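Local coordinates for TetR family Transcriptional regulator (Streptococcus agalactiae 2603V/R, PDB 3KKC), which probably binds DNA as a TetR-type transcriptional regulator, with a predicted helix-turn-helix motif near its N terminus, at residues K56-L59 with L60-L63; E62-E65 with D66-H70; Y122-L125 with R126-Y129; I135-D138 with F139-Q142. All blocks are in the same frame, centred on the assembly; numbering follows the deposited sequence.

Interaction 1 (K56-L59 with L60-L63); sequences KEVL and LKEL
Leu63 N donates to Leu59 O at 2.7 Å, the shortest of three backbone hydrogen bonds that wind the chain into the first turns of helix 57-71. The other two belong to the same i to i+4 pattern: Lys61 N reaches Glu57 O at 3.2 Å, and Glu62 N reaches Val58 O at 3.0 Å. In the Val58 bond the donor stands above the carbonyl plane, 46° out of it, and the same oxygen also has the aliphatic part of Glu62 against it. Glu62 CG lies beside its own backbone N and anti to the carbonyl carbon (chi1 -72°), which folds the methylene back until CG is 3.0 Å from Val58 O. Beyond CG the chain runs extended and carries the carboxylate off the turn. On the outer face, Val58 CB meets Lys61 CD at 4.4 Å, a loose aliphatic touch one turn apart. Lys56 NZ bonds to the carbonyl oxygens of Tyr30 and Ile33, and its charge also rests against the Tyr30 ring in a cation-pi contact. The segment follows the predicted helix-turn-helix, and its helix leads from there toward the core, as in TetR relatives. Leu59 and Leu63 pack on Phe21 of helix 4-24, while Leu60 and Lys61 lean on Tyr108 of helix 107-129.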
loop_
_atom_site.group_PDB
_atom_site.type_symbol
_atom_site.label_atom_id
_atom_site.label_comp_id
_atom_site.label_asym_id
_atom_site.label_seq_id
_atom_site.Cartn_x
_atom_site.Cartn_y
_atom_site.Cartn_z
ATOM N N LYS A 56 -20.819 14.584 -4.644
ATOM C CA LYS A 56 -20.437 13.183 -4.728
ATOM C C LYS A 56 -19.831 12.730 -3.405
ATOM O O LYS A 56 -19.906 11.560 -3.057
ATOM C CB LYS A 56 -19.441 12.938 -5.861
ATOM C CG LYS A 56 -18.057 13.461 -5.562
ATOM C CD LYS A 56 -17.087 13.149 -6.685
ATOM C CE LYS A 56 -17.459 11.856 -7.391
ATOM N NZ LYS A 56 -16.263 11.327 -8.106
ATOM N N GLU A 57 -19.240 13.658 -2.658
ATOM C CA GLU A 57 -18.442 13.255 -1.499
ATOM C C GLU A 57 -19.290 12.645 -0.394
ATOM O O GLU A 57 -18.835 11.746 0.325
ATOM C CB GLU A 57 -17.578 14.400 -0.966
ATOM C CG GLU A 57 -16.121 13.999 -0.768
ATOM C CD GLU A 57 -15.140 14.881 -1.549
ATOM O OE1 GLU A 57 -15.352 16.117 -1.604
ATOM O OE2 GLU A 57 -14.150 14.337 -2.099
ATOM N N VAL A 58 -20.525 13.107 -0.264
ATOM C CA VAL A 58 -21.386 12.537 0.766
ATOM C C VAL A 58 -22.009 11.178 0.404
ATOM O O VAL A 58 -22.596 10.536 1.262
ATOM C CB VAL A 58 -22.449 13.531 1.279
ATOM C CG1 VAL A 58 -21.764 14.823 1.728
ATOM C CG2 VAL A 58 -23.490 13.797 0.218
ATOM N N LEU A 59 -21.863 10.735 -0.846
ATOM C CA LEU A 59 -22.278 9.378 -1.212
ATOM C C LEU A 59 -21.242 8.399 -0.720
ATOM O O LEU A 59 -21.573 7.342 -0.186
ATOM C CB LEU A 59 -22.410 9.189 -2.723
ATOM C CG LEU A 59 -23.573 9.844 -3.447
ATOM C CD1 LEU A 59 -23.163 11.249 -3.796
ATOM C CD2 LEU A 59 -23.910 9.055 -4.697
ATOM N N LEU A 60 -19.980 8.741 -0.930
ATOM C CA LEU A 60 -18.900 7.901 -0.463
ATOM C C LEU A 60 -19.012 7.763 1.048
ATOM O O LEU A 60 -18.935 6.654 1.600
ATOM C CB LEU A 60 -17.561 8.510 -0.826
ATOM C CG LEU A 60 -16.504 7.466 -0.583
ATOM C CD1 LEU A 60 -16.876 6.253 -1.387
ATOM C CD2 LEU A 60 -15.160 7.989 -0.991
ATOM N N LYS A 61 -19.211 8.903 1.703
ATOM C CA LYS A 61 -19.320 8.969 3.154
ATOM C C LYS A 61 -20.496 8.098 3.640
ATOM O O LYS A 61 -20.287 7.097 4.328
ATOM C CB LYS A 61 -19.452 10.432 3.582
ATOM C CG LYS A 61 -19.886 10.694 5.016
ATOM C CD LYS A 61 -20.834 11.914 5.027
ATOM C CE LYS A 61 -21.112 12.458 6.421
ATOM N NZ LYS A 61 -19.853 12.554 7.215
ATOM N N GLU A 62 -21.720 8.473 3.271
ATOM C CA GLU A 62 -22.897 7.633 3.501
ATOM C C GLU A 62 -22.649 6.147 3.201
ATOM O O GLU A 62 -22.803 5.307 4.086
ATOM C CB GLU A 62 -24.078 8.119 2.668
ATOM C CG GLU A 62 -24.684 9.414 3.151
ATOM C CD GLU A 62 -26.131 9.546 2.738
ATOM O OE1 GLU A 62 -26.672 8.567 2.166
ATOM O OE2 GLU A 62 -26.724 10.620 2.991
ATOM N N LEU A 63 -22.269 5.829 1.961
ATOM C CA LEU A 63 -21.953 4.451 1.587
ATOM C C LEU A 63 -21.065 3.772 2.643
ATOM O O LEU A 63 -21.554 2.947 3.400
ATOM C CB LEU A 63 -21.349 4.363 0.180
ATOM C CG LEU A 63 -20.907 2.965 -0.275
ATOM C CD1 LEU A 63 -22.052 2.007 -0.150
ATOM C CD2 LEU A 63 -20.383 2.955 -1.711
#

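Interaction 2 (E62-E65 with D66-H70); sequences ELCE and DLFHH. With NI (nickel (II) ion), chain E.
Cys64 and Phe68, one alpha-helical turn apart, form a sulfur-aromatic pair on the buried flank of helix 57-71. SG lies 5.3 Å from the centroid of the Phe68 ring and approaches it obliquely, 45° off the ring normal, while Cys64 CB comes to 4.1 Å from Phe68 CE2. The ring is brought back along the helix because Phe68 CG sits beside its own backbone N (chi1 -63°), and CG therefore also lies 3.4 Å from Cys64 O, the oxygen that accepts the Phe68 N-H. Phe109 of helix 107-129 meets both members of the pair. Beside it lies a leucine pair; Leu63 CD1 is modelled 3.2 Å from Leu67 CD2, too close to be taken literally, so the exact fit is doubtful. Leu101 and Ile98 of helix 98-103 add to this apolar side, the first against Leu63 and the second against Leu67. The solvent side is looser. There Glu62, Glu65, Asp66 and His69 are linked pairwise through the main chain, Asp66 N to Glu62 O at 2.8 Å and His69 N to Glu65 O at 3.0 Å, and the carboxylates of Glu62, Glu65 and Asp66 stay apart. Asp66 OD2 turns to the hydroxyl of Tyr18 instead. At the far end of the segment His70 joins His86 and His90 in binding nickel, its NE2 standing 2.2 Å from the ion.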
loop_
_atom_site.group_PDB
_atom_site.type_symbol
_atom_site.label_atom_id
_atom_site.label_comp_id
_atom_site.label_asym_id
_atom_site.label_seq_id
_atom_site.Cartn_x
_atom_site.Cartn_y
_atom_site.Cartn_z
ATOM N N GLU A 62 -21.720 8.473 3.271
ATOM C CA GLU A 62 -22.897 7.633 3.501
ATOM C C GLU A 62 -22.649 6.147 3.201
ATOM O O GLU A 62 -22.803 5.307 4.086
ATOM C CB GLU A 62 -24.078 8.119 2.668
ATOM C CG GLU A 62 -24.684 9.414 3.151
ATOM C CD GLU A 62 -26.131 9.546 2.738
ATOM O OE1 GLU A 62 -26.672 8.567 2.166
ATOM O OE2 GLU A 62 -26.724 10.620 2.991
ATOM N N LEU A 63 -22.269 5.829 1.961
ATOM C CA LEU A 63 -21.953 4.451 1.587
ATOM C C LEU A 63 -21.065 3.772 2.643
ATOM O O LEU A 63 -21.554 2.947 3.400
ATOM C CB LEU A 63 -21.349 4.363 0.180
ATOM C CG LEU A 63 -20.907 2.965 -0.275
ATOM C CD1 LEU A 63 -22.052 2.007 -0.150
ATOM C CD2 LEU A 63 -20.383 2.955 -1.711
ATOM N N CYS A 64 -19.781 4.106 2.693
ATOM C CA CYS A 64 -18.899 3.698 3.800
ATOM C C CYS A 64 -19.594 3.628 5.152
ATOM O O CYS A 64 -19.504 2.621 5.868
ATOM C CB CYS A 64 -17.717 4.674 3.934
ATOM S SG CYS A 64 -16.589 4.617 2.552
ATOM N N GLU A 65 -20.267 4.709 5.520
ATOM C CA GLU A 65 -20.963 4.737 6.792
ATOM C C GLU A 65 -21.818 3.466 6.937
ATOM O O GLU A 65 -21.666 2.728 7.911
ATOM C CB GLU A 65 -21.798 6.012 6.908
ATOM C CG GLU A 65 -22.691 6.047 8.115
ATOM C CD GLU A 65 -22.969 7.448 8.596
ATOM O OE1 GLU A 65 -22.855 8.416 7.796
ATOM O OE2 GLU A 65 -23.301 7.574 9.793
ATOM N N ASP A 66 -22.681 3.231 5.936
ATOM C CA ASP A 66 -23.513 2.023 5.782
ATOM C C ASP A 66 -22.710 0.728 5.729
ATOM O O ASP A 66 -22.990 -0.201 6.464
ATOM C CB ASP A 66 -24.329 2.078 4.479
ATOM C CG ASP A 66 -25.504 3.027 4.549
ATOM O OD1 ASP A 66 -25.928 3.397 5.664
ATOM O OD2 ASP A 66 -26.014 3.395 3.474
ATOM N N LEU A 67 -21.744 0.657 4.819
ATOM C CA LEU A 67 -20.936 -0.538 4.645
ATOM C C LEU A 67 -20.247 -0.973 5.953
ATOM O O LEU A 67 -20.208 -2.163 6.288
ATOM C CB LEU A 67 -19.903 -0.307 3.546
ATOM C CG LEU A 67 -20.221 -0.984 2.221
ATOM C CD1 LEU A 67 -21.682 -1.427 2.170
ATOM C CD2 LEU A 67 -19.884 -0.074 1.067
ATOM N N PHE A 68 -19.726 0.001 6.697
ATOM C CA PHE A 68 -19.034 -0.288 7.947
ATOM C C PHE A 68 -19.994 -0.543 9.119
ATOM O O PHE A 68 -19.658 -1.258 10.070
ATOM C CB PHE A 68 -17.999 0.795 8.244
ATOM C CG PHE A 68 -16.904 0.854 7.206
ATOM C CD1 PHE A 68 -16.522 -0.308 6.532
ATOM C CD2 PHE A 68 -16.258 2.059 6.899
ATOM C CE1 PHE A 68 -15.519 -0.276 5.569
ATOM C CE2 PHE A 68 -15.264 2.108 5.929
ATOM C CZ PHE A 68 -14.880 0.956 5.258
ATOM N N HIS A 69 -21.193 0.021 9.058
ATOM C CA HIS A 69 -22.143 -0.301 10.092
ATOM C C HIS A 69 -22.516 -1.763 9.931
ATOM O O HIS A 69 -22.570 -2.486 10.916
ATOM C CB HIS A 69 -23.373 0.586 10.027
ATOM C CG HIS A 69 -24.339 0.364 11.145
ATOM N ND1 HIS A 69 -24.447 1.229 12.214
ATOM C CD2 HIS A 69 -25.270 -0.602 11.343
ATOM C CE1 HIS A 69 -25.396 0.799 13.029
ATOM N NE2 HIS A 69 -25.912 -0.310 12.524
ATOM N N HIS A 70 -22.739 -2.222 8.701
ATOM C CA HIS A 70 -23.091 -3.628 8.525
ATOM C C HIS A 70 -21.964 -4.630 8.816
ATOM O O HIS A 70 -22.233 -5.758 9.228
ATOM C CB HIS A 70 -23.675 -3.946 7.150
ATOM C CG HIS A 70 -24.131 -5.372 7.031
ATOM N ND1 HIS A 70 -25.224 -5.859 7.725
ATOM C CD2 HIS A 70 -23.619 -6.427 6.349
ATOM C CE1 HIS A 70 -25.373 -7.146 7.457
ATOM N NE2 HIS A 70 -24.420 -7.516 6.621
HETATM NI NI NI E . -23.769 -9.459 5.846
#

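Interaction 3 (Y122-L125 with R126-Y129); sequences YPRL and REEY
Over one face of the Tyr122 ring lies the aliphatic start of Arg126, with CB 4.0 Å above the plane and offset toward the rim. The two side chains run side by side in the same direction, so Arg126 CG continues along the ring and reaches Tyr122 OH at 3.2 Å. A second flat group, the Arg124 guanidinium, has the Glu128 carboxylate above one face, the two planes 75° apart. Arg124 NH1 and Glu128 OE1 make a salt bridge of 3.1 Å, yet the oxygen is well out of the guanidinium plane and no N-H points at it: the attraction is one of charge. The bend of the arginine at chi3 (84°) brings its end over to the glutamate. At the edge of the Tyr129 ring, near its plane, lies Leu125 O, which accepts the Tyr129 N-H at 3.1 Å. The Leu125 and Tyr129 side chains cross at about a right angle, Leu125 CD1 4.0 Å from Tyr129 CD1. These i to i+4 pairs belong to the last turns of helix 107-129, which is kinked at Pro123, where the bonds to the preceding turn lapse. Arg126 sends NE to Glu137 in a salt bridge. Tyr122 packs on Lys141 and Leu145 of helix 137-157, Leu125 on Tyr171 and Leu172 of helix 164-175, and Phe80 of helix 80-93 meets both Arg124 and Glu128.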
loop_
_atom_site.group_PDB
_atom_site.type_symbol
_atom_site.label_atom_id
_atom_site.label_comp_id
_atom_site.label_asym_id
_atom_site.label_seq_id
_atom_site.Cartn_x
_atom_site.Cartn_y
_atom_site.Cartn_z
ATOM N N TYR A 122 -8.876 -5.273 15.835
ATOM C CA TYR A 122 -7.571 -5.372 16.467
ATOM C C TYR A 122 -7.595 -5.803 17.936
ATOM O O TYR A 122 -6.876 -6.725 18.318
ATOM C CB TYR A 122 -6.791 -4.073 16.340
ATOM C CG TYR A 122 -5.509 -4.152 17.099
ATOM C CD1 TYR A 122 -4.500 -5.015 16.690
ATOM C CD2 TYR A 122 -5.312 -3.394 18.241
ATOM C CE1 TYR A 122 -3.320 -5.116 17.395
ATOM C CE2 TYR A 122 -4.127 -3.475 18.951
ATOM C CZ TYR A 122 -3.136 -4.341 18.523
ATOM O OH TYR A 122 -1.957 -4.429 19.228
ATOM N N PRO A 123 -8.395 -5.117 18.771
ATOM C CA PRO A 123 -8.381 -5.449 20.199
ATOM C C PRO A 123 -8.625 -6.930 20.482
ATOM O O PRO A 123 -7.913 -7.511 21.295
ATOM C CB PRO A 123 -9.501 -4.572 20.769
ATOM C CG PRO A 123 -9.518 -3.383 19.867
ATOM C CD PRO A 123 -9.260 -3.957 18.491
ATOM N N ARG A 124 -9.594 -7.543 19.817
ATOM C CA ARG A 124 -9.781 -8.976 19.987
ATOM C C ARG A 124 -8.623 -9.785 19.398
ATOM O O ARG A 124 -8.142 -10.726 20.008
ATOM C CB ARG A 124 -11.145 -9.439 19.455
ATOM C CG ARG A 124 -12.211 -9.503 20.550
ATOM C CD ARG A 124 -13.614 -9.787 20.028
ATOM N NE ARG A 124 -13.894 -11.219 19.839
ATOM C CZ ARG A 124 -13.930 -12.137 20.811
ATOM N NH1 ARG A 124 -13.674 -11.802 22.074
ATOM N NH2 ARG A 124 -14.205 -13.405 20.512
ATOM N N LEU A 125 -8.164 -9.406 18.218
ATOM C CA LEU A 125 -7.064 -10.101 17.559
ATOM C C LEU A 125 -5.853 -10.165 18.480
ATOM O O LEU A 125 -5.129 -11.162 18.522
ATOM C CB LEU A 125 -6.681 -9.362 16.275
ATOM C CG LEU A 125 -5.671 -10.107 15.410
ATOM C CD1 LEU A 125 -6.171 -11.534 15.155
ATOM C CD2 LEU A 125 -5.409 -9.365 14.112
ATOM N N ARG A 126 -5.642 -9.077 19.212
ATOM C CA ARG A 126 -4.493 -8.934 20.093
ATOM C C ARG A 126 -4.613 -9.909 21.256
ATOM O O ARG A 126 -3.773 -10.780 21.442
ATOM C CB ARG A 126 -4.446 -7.509 20.658
ATOM C CG ARG A 126 -3.063 -6.944 20.845
ATOM C CD ARG A 126 -2.110 -7.983 21.301
ATOM N NE ARG A 126 -1.306 -7.525 22.429
ATOM C CZ ARG A 126 -0.816 -8.331 23.369
ATOM N NH1 ARG A 126 -1.053 -9.641 23.326
ATOM N NH2 ARG A 126 -0.089 -7.830 24.357
ATOM N N GLU A 127 -5.677 -9.733 22.033
ATOM C CA GLU A 127 -5.852 -10.408 23.301
ATOM C C GLU A 127 -5.973 -11.911 23.088
ATOM O O GLU A 127 -5.629 -12.700 23.960
ATOM C CB GLU A 127 -7.087 -9.828 24.010
ATOM C CG GLU A 127 -7.883 -10.800 24.879
ATOM C CD GLU A 127 -9.344 -10.375 25.057
ATOM O OE1 GLU A 127 -9.748 -10.074 26.206
ATOM O OE2 GLU A 127 -10.094 -10.340 24.047
ATOM N N GLU A 128 -6.405 -12.304 21.900
ATOM C CA GLU A 128 -6.855 -13.661 21.687
ATOM C C GLU A 128 -5.886 -14.502 20.865
ATOM O O GLU A 128 -5.919 -15.725 20.946
ATOM C CB GLU A 128 -8.214 -13.630 21.006
ATOM C CG GLU A 128 -9.135 -14.724 21.412
ATOM C CD GLU A 128 -10.580 -14.353 21.165
ATOM O OE1 GLU A 128 -11.067 -13.401 21.830
ATOM O OE2 GLU A 128 -11.215 -15.012 20.306
ATOM N N TYR A 129 -5.033 -13.865 20.068
ATOM C CA TYR A 129 -4.142 -14.631 19.189
ATOM C C TYR A 129 -2.652 -14.481 19.504
ATOM O O TYR A 129 -1.834 -15.313 19.103
ATOM C CB TYR A 129 -4.445 -14.332 17.713
ATOM C CG TYR A 129 -5.719 -14.972 17.297
ATOM C CD1 TYR A 129 -6.923 -14.491 17.780
ATOM C CD2 TYR A 129 -5.733 -16.089 16.477
ATOM C CE1 TYR A 129 -8.106 -15.073 17.448
ATOM C CE2 TYR A 129 -6.929 -16.700 16.137
ATOM C CZ TYR A 129 -8.118 -16.174 16.625
ATOM O OH TYR A 129 -9.340 -16.728 16.321
#

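Interaction 4 (I135-D138 with F139-Q142); sequences IPED and FLKQ
Ile135 carries the apolar contacts through a single methyl: CG2 touches Phe139 CD2 at 3.8 Å and Leu140 CD1 at 3.8 Å. This branch is anti to the backbone N of Ile135, beside the carbonyl carbon, and from there it drops between the two residues of the first turn. It meets the Phe139 ring obliquely, whereas the isoleucine and leucine side chains cross at about a right angle. The other leucine methyl, Leu140 CD2, lies 3.7 Å from Ile135 O. Backbone hydrogen bonds make up the second kind. Leu140 N reaches Pro136 O at 3.3 Å, Lys141 N reaches Glu137 O at 2.8 Å, and Gln142 N reaches Asp138 O at 3.1 Å, the last with its donor above the carbonyl plane, 35° out of it. Pro136 thus occupies the N-cap of helix 137-157, its carbonyl accepting the first of these bonds. This helix start also belongs to the dimer interface: from the second subunit, Met174 packs on Ile135, Tyr170 on Pro136, and Trp154 on both Asp138 and Gln142. Charged groups form the third kind, and their strongest partners lie on helix 107-129. Lys141 stretches out, extended beyond CG, to a salt bridge from NZ to Glu118. Glu137, bent at chi2 (60°) and paired with Arg126, keeps its carboxylate near the leucine of the next turn, with OE2 4.2 Å from Leu140 CD2.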
loop_
_atom_site.group_PDB
_atom_site.type_symbol
_atom_site.label_atom_id
_atom_site.label_comp_id
_atom_site.label_asym_id
_atom_site.label_seq_id
_atom_site.Cartn_x
_atom_site.Cartn_y
_atom_site.Cartn_z
ATOM N N ILE A 135 7.376 -8.702 22.144
ATOM C CA ILE A 135 7.332 -7.758 21.034
ATOM C C ILE A 135 6.521 -6.553 21.484
ATOM O O ILE A 135 5.419 -6.723 22.005
ATOM C CB ILE A 135 6.695 -8.366 19.787
ATOM C CG1 ILE A 135 7.500 -9.572 19.330
ATOM C CG2 ILE A 135 6.666 -7.355 18.677
ATOM C CD1 ILE A 135 6.928 -10.244 18.109
ATOM N N PRO A 136 7.075 -5.335 21.315
ATOM C CA PRO A 136 6.400 -4.118 21.786
ATOM C C PRO A 136 4.984 -4.040 21.222
ATOM O O PRO A 136 4.678 -4.732 20.247
ATOM C CB PRO A 136 7.277 -2.995 21.224
ATOM C CG PRO A 136 8.639 -3.608 21.121
ATOM C CD PRO A 136 8.382 -5.035 20.699
ATOM N N GLU A 137 4.135 -3.218 21.829
ATOM C CA GLU A 137 2.736 -3.165 21.442
ATOM C C GLU A 137 2.526 -2.446 20.098
ATOM O O GLU A 137 1.729 -2.874 19.262
ATOM C CB GLU A 137 1.904 -2.535 22.564
ATOM C CG GLU A 137 0.452 -2.993 22.606
ATOM C CD GLU A 137 0.295 -4.503 22.801
ATOM O OE1 GLU A 137 -0.723 -5.046 22.322
ATOM O OE2 GLU A 137 1.174 -5.143 23.430
ATOM N N ASP A 138 3.254 -1.367 19.867
ATOM C CA ASP A 138 3.039 -0.607 18.639
ATOM C C ASP A 138 3.473 -1.377 17.386
ATOM O O ASP A 138 2.890 -1.219 16.316
ATOM C CB ASP A 138 3.679 0.788 18.721
ATOM C CG ASP A 138 5.184 0.739 18.862
ATOM O OD1 ASP A 138 5.708 -0.209 19.486
ATOM O OD2 ASP A 138 5.844 1.660 18.339
ATOM N N PHE A 139 4.477 -2.230 17.533
ATOM C CA PHE A 139 4.954 -3.002 16.408
ATOM C C PHE A 139 3.939 -4.078 16.153
ATOM O O PHE A 139 3.660 -4.446 15.012
ATOM C CB PHE A 139 6.287 -3.655 16.744
ATOM C CG PHE A 139 6.917 -4.375 15.587
ATOM C CD1 PHE A 139 7.851 -3.743 14.793
ATOM C CD2 PHE A 139 6.565 -5.671 15.293
ATOM C CE1 PHE A 139 8.421 -4.399 13.739
ATOM C CE2 PHE A 139 7.138 -6.331 14.241
ATOM C CZ PHE A 139 8.062 -5.699 13.464
ATOM N N LEU A 140 3.391 -4.594 17.243
ATOM C CA LEU A 140 2.313 -5.554 17.165
ATOM C C LEU A 140 1.129 -4.920 16.413
ATOM O O LEU A 140 0.651 -5.461 15.406
ATOM C CB LEU A 140 1.907 -6.006 18.568
ATOM C CG LEU A 140 1.973 -7.510 18.842
ATOM C CD1 LEU A 140 3.030 -8.200 17.984
ATOM C CD2 LEU A 140 2.253 -7.742 20.316
ATOM N N LYS A 141 0.669 -3.764 16.879
ATOM C CA LYS A 141 -0.509 -3.185 16.281
ATOM C C LYS A 141 -0.286 -3.095 14.783
ATOM O O LYS A 141 -1.099 -3.620 14.010
ATOM C CB LYS A 141 -0.833 -1.822 16.873
ATOM C CG LYS A 141 -2.225 -1.363 16.484
ATOM C CD LYS A 141 -2.520 0.026 17.010
ATOM C CE LYS A 141 -4.009 0.278 17.009
ATOM N NZ LYS A 141 -4.310 1.588 17.647
ATOM N N GLN A 142 0.837 -2.475 14.392
ATOM C CA GLN A 142 1.150 -2.201 12.984
ATOM C C GLN A 142 1.346 -3.457 12.114
ATOM O O GLN A 142 0.872 -3.534 10.984
ATOM C CB GLN A 142 2.380 -1.293 12.890
ATOM C CG GLN A 142 3.083 -1.298 11.525
ATOM C CD GLN A 142 4.063 -2.444 11.353
ATOM O OE1 GLN A 142 4.753 -2.819 12.295
ATOM N NE2 GLN A 142 4.124 -3.009 10.146
#

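All four contacts are local, along a helix or at its start, so none closes a long loop and none nests inside another. Interactions 1 and 2 run on without a break along helix 57-71, sharing Glu62 and Leu63, with centres 10 Å apart; they lead from the predicted DNA-binding region to the nickel site. Interaction 3 comes later, at the end of helix 107-129, its centre 23 Å from that of interaction 2. A short connection then leads to interaction 4 at the start of helix 137-157. These last two touch directly through a salt bridge, tying consecutive helices together, while interaction 4 alone also meets the second subunit.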